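Local coordinates for carbohydrate-binding protein (Flavonifractor plautii, PDB 6N1B) that probably removes the acetyl group from N-acetylgalactosamine of the A blood group antigen, and binds the blood group B trisaccharide in its glycan pocket, at residues M78-Y83 with P112-H117; H117-D122 with Y135-D140; L261-Q266 with G316-L321. All coordinates share one frame; numbering follows the deposited sequence.

Interaction 1: M78-Y83 with P112-H117. With FUC (alpha-L-fucopyranose), chain B; GLA (alpha-D-galactopyranose), chain C.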
loop_
_atom_site.group_PDB
_atom_site.type_symbol
_atom_site.label_atom_id
_atom_site.label_comp_id
_atom_site.label_asym_id
_atom_site.label_seq_id
_atom_site.Cartn_x
_atom_site.Cartn_y
_atom_site.Cartn_z
ATOM N N MET A 78 13.598 10.915 -4.626
ATOM C CA MET A 78 13.343 11.817 -5.732
ATOM C C MET A 78 14.335 11.622 -6.853
ATOM O O MET A 78 15.480 11.212 -6.685
ATOM C CB MET A 78 13.413 13.259 -5.276
ATOM C CG MET A 78 12.334 13.659 -4.222
ATOM S SD MET A 78 10.635 13.372 -4.697
ATOM C CE MET A 78 10.415 14.631 -5.907
ATOM N N ARG A 79 13.796 11.879 -8.084
ATOM C CA ARG A 79 14.555 11.965 -9.309
ATOM C C ARG A 79 14.821 10.655 -10.041
ATOM O O ARG A 79 15.136 10.646 -11.229
ATOM C CB ARG A 79 15.820 12.746 -9.196
ATOM C CG ARG A 79 15.719 14.148 -8.540
ATOM C CD ARG A 79 16.906 14.971 -8.881
ATOM N NE ARG A 79 16.884 16.208 -8.113
ATOM C CZ ARG A 79 17.823 17.151 -8.247
ATOM N NH1 ARG A 79 18.820 16.989 -9.125
ATOM N NH2 ARG A 79 17.742 18.235 -7.455
ATOM N N ILE A 80 14.824 9.565 -9.307
ATOM C CA ILE A 80 15.123 8.236 -9.847
ATOM C C ILE A 80 14.274 7.208 -9.191
ATOM O O ILE A 80 14.208 7.184 -7.973
ATOM C CB ILE A 80 16.624 7.920 -9.818
ATOM C CG1 ILE A 80 16.993 6.614 -10.516
ATOM C CG2 ILE A 80 17.192 7.973 -8.412
ATOM C CD1 ILE A 80 18.464 6.491 -10.876
ATOM N N SER A 81 13.559 6.423 -10.046
ATOM C CA SER A 81 12.621 5.423 -9.539
ATOM C C SER A 81 13.167 4.006 -9.516
ATOM O O SER A 81 12.465 3.045 -9.201
ATOM C CB SER A 81 11.306 5.509 -10.342
ATOM O OG SER A 81 10.691 6.767 -10.080
ATOM N N ILE A 82 14.461 3.853 -9.838
ATOM C CA ILE A 82 15.050 2.578 -10.009
ATOM C C ILE A 82 15.193 1.720 -8.796
ATOM O O ILE A 82 15.373 0.521 -8.859
ATOM C CB ILE A 82 16.403 2.647 -10.818
ATOM C CG1 ILE A 82 16.564 1.437 -11.794
ATOM C CG2 ILE A 82 17.521 2.931 -9.835
ATOM C CD1 ILE A 82 17.737 1.443 -12.721
ATOM N N TYR A 83 15.112 2.386 -7.607
ATOM C CA TYR A 83 15.235 1.717 -6.291
ATOM C C TYR A 83 13.916 1.280 -5.734
ATOM O O TYR A 83 13.909 0.637 -4.650
ATOM C CB TYR A 83 15.911 2.632 -5.268
ATOM C CG TYR A 83 17.257 3.200 -5.727
ATOM C CD1 TYR A 83 18.222 2.494 -6.311
ATOM C CD2 TYR A 83 17.524 4.534 -5.553
ATOM C CE1 TYR A 83 19.459 3.016 -6.729
ATOM C CE2 TYR A 83 18.700 5.097 -5.961
ATOM C CZ TYR A 83 19.646 4.349 -6.587
ATOM O OH TYR A 83 20.833 4.893 -7.022
ATOM N N PRO A 112 16.837 -3.072 -15.053
ATOM C CA PRO A 112 18.210 -2.876 -15.681
ATOM C C PRO A 112 18.475 -1.477 -16.159
ATOM O O PRO A 112 19.590 -1.223 -16.569
ATOM C CB PRO A 112 18.109 -3.909 -16.935
ATOM C CG PRO A 112 16.682 -3.987 -17.240
ATOM C CD PRO A 112 15.994 -3.954 -15.855
ATOM N N SER A 113 17.444 -0.666 -16.243
ATOM C CA SER A 113 17.554 0.711 -16.648
ATOM C C SER A 113 16.456 1.555 -16.099
ATOM O O SER A 113 15.438 1.014 -15.646
ATOM C CB SER A 113 17.693 0.936 -18.167
ATOM O OG SER A 113 16.363 0.917 -18.714
ATOM N N THR A 114 16.602 2.860 -16.177
ATOM C CA THR A 114 15.612 3.834 -15.752
ATOM C C THR A 114 14.387 3.972 -16.678
ATOM O O THR A 114 13.501 4.710 -16.410
ATOM C CB THR A 114 16.178 5.211 -15.444
ATOM O OG1 THR A 114 16.813 5.702 -16.586
ATOM C CG2 THR A 114 17.210 5.162 -14.273
ATOM N N ARG A 115 14.339 3.193 -17.767
ATOM C CA ARG A 115 13.155 3.118 -18.596
ATOM C C ARG A 115 11.972 2.534 -17.833
ATOM O O ARG A 115 10.820 2.830 -18.163
ATOM C CB ARG A 115 13.427 2.285 -19.865
ATOM C CG ARG A 115 12.163 2.077 -20.740
ATOM C CD ARG A 115 12.514 1.420 -22.019
ATOM N NE ARG A 115 11.301 1.149 -22.743
ATOM C CZ ARG A 115 11.215 0.777 -23.990
ATOM N NH1 ARG A 115 12.333 0.662 -24.766
ATOM N NH2 ARG A 115 10.004 0.520 -24.477
ATOM N N TYR A 116 12.258 1.676 -16.838
ATOM C CA TYR A 116 11.271 0.856 -16.153
ATOM C C TYR A 116 11.269 1.149 -14.662
ATOM O O TYR A 116 12.334 1.537 -14.141
ATOM C CB TYR A 116 11.585 -0.630 -16.266
ATOM C CG TYR A 116 11.751 -1.049 -17.697
ATOM C CD1 TYR A 116 10.655 -1.463 -18.491
ATOM C CD2 TYR A 116 13.003 -1.117 -18.258
ATOM C CE1 TYR A 116 10.770 -1.823 -19.837
ATOM C CE2 TYR A 116 13.153 -1.469 -19.632
ATOM C CZ TYR A 116 12.036 -1.778 -20.427
ATOM O OH TYR A 116 12.118 -2.125 -21.768
ATOM N N HIS A 117 10.135 0.994 -14.003
ATOM C CA HIS A 117 10.207 1.024 -12.542
ATOM C C HIS A 117 9.085 0.193 -11.961
ATOM O O HIS A 117 8.009 0.026 -12.559
ATOM C CB HIS A 117 10.164 2.490 -11.948
ATOM C CG HIS A 117 8.759 3.062 -11.884
ATOM N ND1 HIS A 117 8.063 3.495 -12.998
ATOM C CD2 HIS A 117 7.950 3.338 -10.813
ATOM C CE1 HIS A 117 6.892 3.982 -12.595
ATOM N NE2 HIS A 117 6.787 3.884 -11.276
HETATM C C1 FUC B . 8.109 8.426 -11.905
HETATM C C2 FUC B . 8.207 7.505 -13.132
HETATM C C3 FUC B . 9.040 8.189 -14.237
HETATM C C4 FUC B . 10.435 8.467 -13.710
HETATM C C5 FUC B . 10.325 9.381 -12.499
HETATM C C6 FUC B . 11.659 9.708 -11.764
HETATM O O2 FUC B . 6.867 7.276 -13.666
HETATM O O3 FUC B . 9.182 7.290 -15.370
HETATM O O4 FUC B . 11.058 7.236 -13.367
HETATM O O5 FUC B . 9.457 8.741 -11.512
HETATM C C1 GLA C . 4.391 8.682 -9.702
HETATM C C2 GLA C . 4.341 7.226 -9.131
HETATM C C3 GLA C . 4.810 6.240 -10.214
HETATM C C4 GLA C . 3.998 6.404 -11.550
HETATM C C5 GLA C . 3.945 7.908 -11.963
HETATM C C6 GLA C . 2.930 8.171 -13.000
HETATM O O2 GLA C . 5.275 7.204 -7.988
HETATM O O3 GLA C . 4.814 4.708 -9.650
HETATM O O4 GLA C . 2.746 5.896 -11.275
HETATM O O5 GLA C . 3.459 8.768 -10.841
HETATM O O6 GLA C . 2.930 9.584 -13.479
#

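Interaction 2: H117-D122 with Y135-D140. With CA (calcium ion), chain D; CA (calcium ion), chain E; GLA (alpha-D-galactopyranose), chain C.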
loop_
_atom_site.group_PDB
_atom_site.type_symbol
_atom_site.label_atom_id
_atom_site.label_comp_id
_atom_site.label_asym_id
_atom_site.label_seq_id
_atom_site.Cartn_x
_atom_site.Cartn_y
_atom_site.Cartn_z
ATOM N N HIS A 117 10.135 0.994 -14.003
ATOM C CA HIS A 117 10.207 1.024 -12.542
ATOM C C HIS A 117 9.085 0.193 -11.961
ATOM O O HIS A 117 8.009 0.026 -12.559
ATOM C CB HIS A 117 10.164 2.490 -11.948
ATOM C CG HIS A 117 8.759 3.062 -11.884
ATOM N ND1 HIS A 117 8.063 3.495 -12.998
ATOM C CD2 HIS A 117 7.950 3.338 -10.813
ATOM C CE1 HIS A 117 6.892 3.982 -12.595
ATOM N NE2 HIS A 117 6.787 3.884 -11.276
ATOM N N ASN A 118 9.323 -0.250 -10.740
ATOM C CA ASN A 118 8.315 -0.949 -9.922
ATOM C C ASN A 118 7.715 0.050 -8.939
ATOM O O ASN A 118 8.259 1.130 -8.686
ATOM C CB ASN A 118 8.964 -2.104 -9.176
ATOM C CG ASN A 118 9.550 -3.144 -10.101
ATOM O OD1 ASN A 118 10.816 -3.515 -9.945
ATOM N ND2 ASN A 118 8.795 -3.627 -10.995
ATOM N N CYS A 119 6.573 -0.312 -8.371
ATOM C CA CYS A 119 5.879 0.552 -7.392
ATOM C C CYS A 119 4.699 -0.174 -6.775
ATOM O O CYS A 119 4.303 -1.266 -7.224
ATOM C CB CYS A 119 5.362 1.891 -8.046
ATOM S SG CYS A 119 4.146 1.573 -9.358
ATOM N N ASP A 120 4.180 0.418 -5.715
ATOM C CA ASP A 120 2.790 0.114 -5.327
ATOM C C ASP A 120 2.582 -1.310 -4.861
ATOM O O ASP A 120 1.660 -2.043 -5.398
ATOM C CB ASP A 120 1.812 0.428 -6.473
ATOM C CG ASP A 120 1.711 1.903 -6.833
ATOM O OD1 ASP A 120 2.452 2.702 -6.247
ATOM O OD2 ASP A 120 1.045 2.189 -7.844
ATOM N N ALA A 121 3.298 -1.786 -3.871
ATOM C CA ALA A 121 3.111 -3.131 -3.373
ATOM C C ALA A 121 1.880 -3.231 -2.460
ATOM O O ALA A 121 1.570 -2.372 -1.662
ATOM C CB ALA A 121 4.320 -3.630 -2.679
ATOM N N ASP A 122 1.260 -4.420 -2.477
ATOM C CA ASP A 122 0.134 -4.800 -1.578
ATOM C C ASP A 122 0.145 -6.287 -1.385
ATOM O O ASP A 122 0.403 -7.014 -2.370
ATOM C CB ASP A 122 -1.196 -4.320 -2.216
ATOM C CG ASP A 122 -2.439 -4.552 -1.368
ATOM O OD1 ASP A 122 -2.853 -3.677 -0.477
ATOM O OD2 ASP A 122 -3.019 -5.671 -1.539
ATOM N N TYR A 135 1.783 -8.488 -4.291
ATOM C CA TYR A 135 1.531 -7.880 -5.603
ATOM C C TYR A 135 2.291 -6.575 -5.723
ATOM O O TYR A 135 2.525 -5.885 -4.712
ATOM C CB TYR A 135 0.031 -7.580 -5.721
ATOM C CG TYR A 135 -0.863 -8.815 -5.720
ATOM C CD1 TYR A 135 -1.349 -9.346 -4.535
ATOM C CD2 TYR A 135 -1.302 -9.390 -6.895
ATOM C CE1 TYR A 135 -2.184 -10.438 -4.558
ATOM C CE2 TYR A 135 -2.149 -10.481 -6.938
ATOM C CZ TYR A 135 -2.635 -10.964 -5.732
ATOM O OH TYR A 135 -3.484 -12.045 -5.703
ATOM N N TRP A 136 2.590 -6.170 -6.939
ATOM C CA TRP A 136 3.113 -4.801 -7.181
ATOM C C TRP A 136 2.830 -4.450 -8.644
ATOM O O TRP A 136 2.351 -5.265 -9.424
ATOM C CB TRP A 136 4.598 -4.666 -6.840
ATOM C CG TRP A 136 5.509 -5.375 -7.790
ATOM C CD1 TRP A 136 6.161 -4.815 -8.874
ATOM C CD2 TRP A 136 5.882 -6.750 -7.786
ATOM N NE1 TRP A 136 6.873 -5.755 -9.575
ATOM C CE2 TRP A 136 6.743 -6.947 -8.892
ATOM C CE3 TRP A 136 5.566 -7.849 -7.000
ATOM C CZ2 TRP A 136 7.244 -8.165 -9.216
ATOM C CZ3 TRP A 136 6.117 -9.084 -7.326
ATOM C CH2 TRP A 136 6.958 -9.246 -8.403
ATOM N N ASN A 137 3.155 -3.198 -8.982
ATOM C CA ASN A 137 2.979 -2.660 -10.338
ATOM C C ASN A 137 4.314 -2.442 -10.977
ATOM O O ASN A 137 5.191 -1.827 -10.347
ATOM C CB ASN A 137 2.147 -1.390 -10.244
ATOM C CG ASN A 137 1.781 -0.842 -11.570
ATOM O OD1 ASN A 137 2.705 -0.433 -12.314
ATOM N ND2 ASN A 137 0.483 -0.760 -11.912
ATOM N N TRP A 138 4.505 -2.928 -12.154
ATOM C CA TRP A 138 5.662 -2.731 -12.960
ATOM C C TRP A 138 5.299 -1.900 -14.191
ATOM O O TRP A 138 4.307 -2.249 -14.876
ATOM C CB TRP A 138 6.299 -4.051 -13.459
ATOM C CG TRP A 138 7.333 -3.983 -14.530
ATOM C CD1 TRP A 138 8.703 -3.785 -14.312
ATOM C CD2 TRP A 138 7.145 -4.098 -15.945
ATOM N NE1 TRP A 138 9.350 -3.826 -15.525
ATOM C CE2 TRP A 138 8.427 -4.033 -16.537
ATOM C CE3 TRP A 138 6.051 -4.369 -16.746
ATOM C CZ2 TRP A 138 8.622 -4.230 -17.873
ATOM C CZ3 TRP A 138 6.216 -4.508 -18.124
ATOM C CH2 TRP A 138 7.494 -4.411 -18.689
ATOM N N ALA A 139 6.079 -0.872 -14.531
ATOM C CA ALA A 139 5.749 -0.047 -15.713
ATOM C C ALA A 139 6.977 0.072 -16.612
ATOM O O ALA A 139 8.105 0.279 -16.129
ATOM C CB ALA A 139 5.359 1.350 -15.262
ATOM N N ASP A 140 6.725 -0.000 -17.901
ATOM C CA ASP A 140 7.581 0.560 -18.918
ATOM C C ASP A 140 7.197 2.020 -19.077
ATOM O O ASP A 140 6.140 2.297 -19.588
ATOM C CB ASP A 140 7.349 -0.205 -20.245
ATOM C CG ASP A 140 8.169 0.306 -21.455
ATOM O OD1 ASP A 140 8.833 1.337 -21.276
ATOM O OD2 ASP A 140 8.100 -0.394 -22.523
HETATM CA CA CA D . 2.774 4.631 -6.419
HETATM CA CA CA E . -3.494 -4.189 1.821
HETATM C C1 GLA C . 4.391 8.682 -9.702
HETATM C C2 GLA C . 4.341 7.226 -9.131
HETATM C C3 GLA C . 4.810 6.240 -10.214
HETATM C C4 GLA C . 3.998 6.404 -11.550
HETATM C C5 GLA C . 3.945 7.908 -11.963
HETATM C C6 GLA C . 2.930 8.171 -13.000
HETATM O O2 GLA C . 5.275 7.204 -7.988
HETATM O O3 GLA C . 4.814 4.708 -9.650
HETATM O O4 GLA C . 2.746 5.896 -11.275
HETATM O O5 GLA C . 3.459 8.768 -10.841
HETATM O O6 GLA C . 2.930 9.584 -13.479
HETATM O O HOH W 1 5.312 1.089 -11.848
HETATM O O HOH W 2 8.794 -6.196 -11.824
HETATM O O HOH W 3 3.562 6.459 -6.618
HETATM O O HOH W 4 3.464 4.415 -4.391
HETATM O O HOH W 5 4.817 4.566 -7.067
HETATM O O HOH W 6 2.098 4.617 -8.451
HETATM O O HOH W 7 -4.166 -3.637 3.998
#

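Interaction 3: L261-Q266 with G316-L321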
loop_
_atom_site.group_PDB
_atom_site.type_symbol
_atom_site.label_atom_id
_atom_site.label_comp_id
_atom_site.label_asym_id
_atom_site.label_seq_id
_atom_site.Cartn_x
_atom_site.Cartn_y
_atom_site.Cartn_z
ATOM N N LEU A 261 -17.411 14.880 -1.514
ATOM C CA LEU A 261 -17.003 16.273 -1.399
ATOM C C LEU A 261 -16.159 16.506 -0.129
ATOM O O LEU A 261 -16.431 15.892 0.903
ATOM C CB LEU A 261 -18.226 17.134 -1.403
ATOM C CG LEU A 261 -19.246 16.945 -2.586
ATOM C CD1 LEU A 261 -20.342 18.013 -2.551
ATOM C CD2 LEU A 261 -18.586 16.871 -3.926
ATOM N N ASP A 262 -15.238 17.483 -0.254
ATOM C CA ASP A 262 -14.454 17.904 0.886
ATOM C C ASP A 262 -15.160 19.031 1.643
ATOM O O ASP A 262 -16.339 19.319 1.410
ATOM C CB ASP A 262 -13.028 18.266 0.433
ATOM C CG ASP A 262 -12.915 19.546 -0.406
ATOM O OD1 ASP A 262 -13.940 20.273 -0.466
ATOM O OD2 ASP A 262 -11.782 19.756 -0.850
ATOM N N GLU A 263 -14.443 19.642 2.594
ATOM C CA GLU A 263 -15.099 20.654 3.462
ATOM C C GLU A 263 -15.458 21.956 2.755
ATOM O O GLU A 263 -16.222 22.733 3.255
ATOM C CB GLU A 263 -14.143 21.013 4.674
ATOM C CG GLU A 263 -14.156 19.952 5.672
ATOM C CD GLU A 263 -14.453 20.512 7.137
ATOM O OE1 GLU A 263 -15.665 20.586 7.603
ATOM O OE2 GLU A 263 -13.471 20.931 7.832
ATOM N N ASN A 264 -14.931 22.137 1.528
ATOM C CA ASN A 264 -15.352 23.222 0.640
ATOM C C ASN A 264 -16.400 22.795 -0.370
ATOM O O ASN A 264 -16.775 23.553 -1.326
ATOM C CB ASN A 264 -14.101 23.736 -0.110
ATOM C CG ASN A 264 -13.099 24.284 0.852
ATOM O OD1 ASN A 264 -13.459 25.018 1.771
ATOM N ND2 ASN A 264 -11.825 24.053 0.596
ATOM N N GLY A 265 -16.903 21.612 -0.252
ATOM C CA GLY A 265 -17.833 21.161 -1.238
ATOM C C GLY A 265 -17.266 20.787 -2.557
ATOM O O GLY A 265 -18.006 20.819 -3.551
ATOM N N GLN A 266 -15.955 20.466 -2.636
ATOM C CA GLN A 266 -15.204 20.232 -3.875
ATOM C C GLN A 266 -14.996 18.710 -3.979
ATOM O O GLN A 266 -14.669 18.037 -3.001
ATOM C CB GLN A 266 -13.822 20.894 -3.910
ATOM C CG GLN A 266 -13.600 22.373 -3.638
ATOM C CD GLN A 266 -14.601 22.957 -4.438
ATOM O OE1 GLN A 266 -14.555 22.682 -5.773
ATOM N NE2 GLN A 266 -15.245 24.043 -3.962
ATOM N N GLY A 316 -17.995 11.490 6.025
ATOM C CA GLY A 316 -17.846 12.884 6.337
ATOM C C GLY A 316 -17.237 13.711 5.193
ATOM O O GLY A 316 -16.917 13.125 4.142
ATOM N N THR A 317 -16.979 14.968 5.420
ATOM C CA THR A 317 -16.317 15.860 4.564
ATOM C C THR A 317 -14.834 16.037 4.876
ATOM O O THR A 317 -14.033 16.588 4.118
ATOM C CB THR A 317 -16.954 17.255 4.488
ATOM O OG1 THR A 317 -16.952 17.791 5.810
ATOM C CG2 THR A 317 -18.329 17.174 3.968
ATOM N N LYS A 318 -14.483 15.688 6.163
ATOM C CA LYS A 318 -13.226 16.002 6.722
ATOM C C LYS A 318 -12.150 14.965 6.364
ATOM O O LYS A 318 -12.452 13.770 6.289
ATOM C CB LYS A 318 -13.354 16.143 8.268
ATOM C CG LYS A 318 -14.230 17.352 8.617
ATOM C CD LYS A 318 -14.654 17.401 10.064
ATOM C CE LYS A 318 -13.499 17.477 10.994
ATOM N NZ LYS A 318 -14.100 17.594 12.432
ATOM N N PRO A 319 -10.884 15.373 6.282
ATOM C CA PRO A 319 -9.788 14.406 6.050
ATOM C C PRO A 319 -9.565 13.525 7.242
ATOM O O PRO A 319 -9.720 13.922 8.397
ATOM C CB PRO A 319 -8.558 15.273 5.772
ATOM C CG PRO A 319 -8.919 16.571 6.410
ATOM C CD PRO A 319 -10.381 16.718 6.383
ATOM N N LEU A 320 -9.221 12.279 6.947
ATOM C CA LEU A 320 -8.741 11.365 7.938
ATOM C C LEU A 320 -7.316 11.717 8.377
ATOM O O LEU A 320 -6.997 11.482 9.592
ATOM C CB LEU A 320 -8.758 9.912 7.331
ATOM C CG LEU A 320 -8.247 8.774 8.137
ATOM C CD1 LEU A 320 -9.140 8.580 9.378
ATOM C CD2 LEU A 320 -8.162 7.495 7.322
ATOM N N LEU A 321 -6.464 12.214 7.538
ATOM C CA LEU A 321 -5.089 12.510 7.917
ATOM C C LEU A 321 -4.634 13.585 6.941
ATOM O O LEU A 321 -4.852 13.457 5.721
ATOM C CB LEU A 321 -4.190 11.293 7.876
ATOM C CG LEU A 321 -2.895 11.327 8.690
ATOM C CD1 LEU A 321 -3.249 11.380 10.162
ATOM C CD2 LEU A 321 -2.011 10.186 8.363
HETATM O O HOH W 8 -11.777 18.930 3.540
#

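Interaction 1: M78-Y83 with P112-H117
His117 meets Ser81 with its root and the glycan with its tip. Its CB lies 3.6 Å from Ser81 CB. CG and CD2 stay near that same Ser81 carbon, which approaches the ring obliquely. Chi1 of 80° sets CG between the backbone N and the carbonyl carbon and sends the imidazole past Ser81 to the sugars. Fucose C2 sits over one ring face, and His117 CE1 is 3.5 Å from fucose O2. ND1 is bonded to Asp141, which also holds the fucose. His117 NE2 reaches alpha-galactose O3 at 2.7 Å, in the ring plane and nearly straight at 173°. With both nitrogens engaged, rotation of the ring is fixed. In one of its two conformers, Ser81 OG donates to the fucose ring oxygen O5 at 2.7 Å.

Away from the sugars the contact is apolar. Ile80 and Thr114 cross at about a right angle, with Ile80 CD1 3.9 Å from Thr114 CG2. Ile82 CD1 rests on the backbone of Ser113, 3.6 Å from its C atom. Ser113 OG accepts from Arg115 N, an ST turn just before strand 116-126. Arg79, Ser81 and His117 belong to the glycan pocket, in what successive four-stranded antiparallel sheets suggest is a beta-propeller.

Interaction 2: H117-D122 with Y135-D140
Two indoles of strand 135-140 flank the amide of Asn118. At the edge of Trp138, in the ring plane, Asn118 ND2 comes within 3.3 Å of Trp138 CD1. Against Trp136 the amide lies side by side, with the two planes 89° apart. Asn118 ND2 and Trp136 NE1 are both donors, so they do not bond each other. Instead both give their hydrogens to one water, which sits at the edge of Trp136 in its plane. The Tyr135 ring has Asp122 O in plane at its edge. A different water lies over one face of the His117 imidazole, offset toward the rim. It is within hydrogen-bonding distance of His117 O (3.0 Å) and Asn137 OD1 (3.1 Å).

The strands form an antiparallel beta hairpin at the start of a four-stranded sheet, probably one blade of a propeller. His117 with Ala139, Cys119 with Asn137 and Asp122 with Tyr135 are hydrogen-bonded pairs, joined by six backbone bonds such as Ala139 N to His117 O at 2.9 Å. A beta bulge breaks the register between Cys119 and Asp122. There Asp120 takes a left-handed backbone conformation.

From the bulge Asp120 OD1 binds a calcium ion at 2.0 Å, with four waters and His272 as the other ligands, while Ser206 N holds Asp120 OD2 and so steadies the carboxylate. A chi1 of -176° carries the Asp122 carboxylate out to the second calcium, which OD1 binds at 2.4 Å alongside Asp56 and Asp274. Arg336 also bonds Asp122 OD1, and Ile209 N bonds OD2.

Interaction 3: L261-Q266 with G316-L321
The Asx turn headed by Asp262 lies against Thr317 and Lys318 where two loops meet beside one probable blade of the propeller. Residues 262-265 form a type I beta turn. A chi1 of 70° folds the Asp262 carboxylate back over its own turn. OD1 then accepts from Asn264 N and Gln266 N. The two donors come from opposite faces of the carboxylate plane, each about 50° out of it. Gln266 N to Asp262 OD1 measures 3.0 Å. The loop is also closed by Asp262 N to Gln266 O.

Thr317 points its CB at this turn. Its CG2 lies 3.8 Å from Leu261 O. Asp262 CA makes a CA-H...O contact with Thr317 O at 3.5 Å. Glu263 crosses Thr317 at about a right angle, with Glu263 CG 3.5 Å from Thr317 OG1. A bend at chi2 of -128° then lays the Glu263 carboxylate against the Lys318 chain. Glu263 CD meets Lys318 CG at 3.5 Å. Lys318 NZ is hydrogen-bonded to Val402 O, and Glu263 OE2 is 5.7 Å from Lys318 NZ.

No direct hydrogen bond joins the segments. Glu263 N is near Thr317 O, but at a poor angle. A water fills the role: it accepts from Glu263 N at 2.9 Å and gives a weak bond to Thr317 O. The stronger polar grip is therefore internal to the Asp262 turn. Across the contact there is packing, one CA-H...O contact and a water bridge with one weak leg, with at most a distant attraction between Glu263 and Lys318.

From the N terminus, interaction 1 comes first. It closes a loop of 28 residues, bringing the segment after strand 67-75 to the start of strand 116-126. Interaction 2 follows in series: strand 116-126 turns back along strand 131-140. The two share His117, and a salt bridge from Arg115 to Asp140 joins them further; both touch the alpha-galactose. Interaction 3 comes later and spans 49 residues. Its loops lie before strand 269-278 and after strand 313-314, so it bridges the two ends of that sheet. None of the three nests in or crosses another. Interaction 3 stands apart, its centre about 29 Å from that of interaction 2.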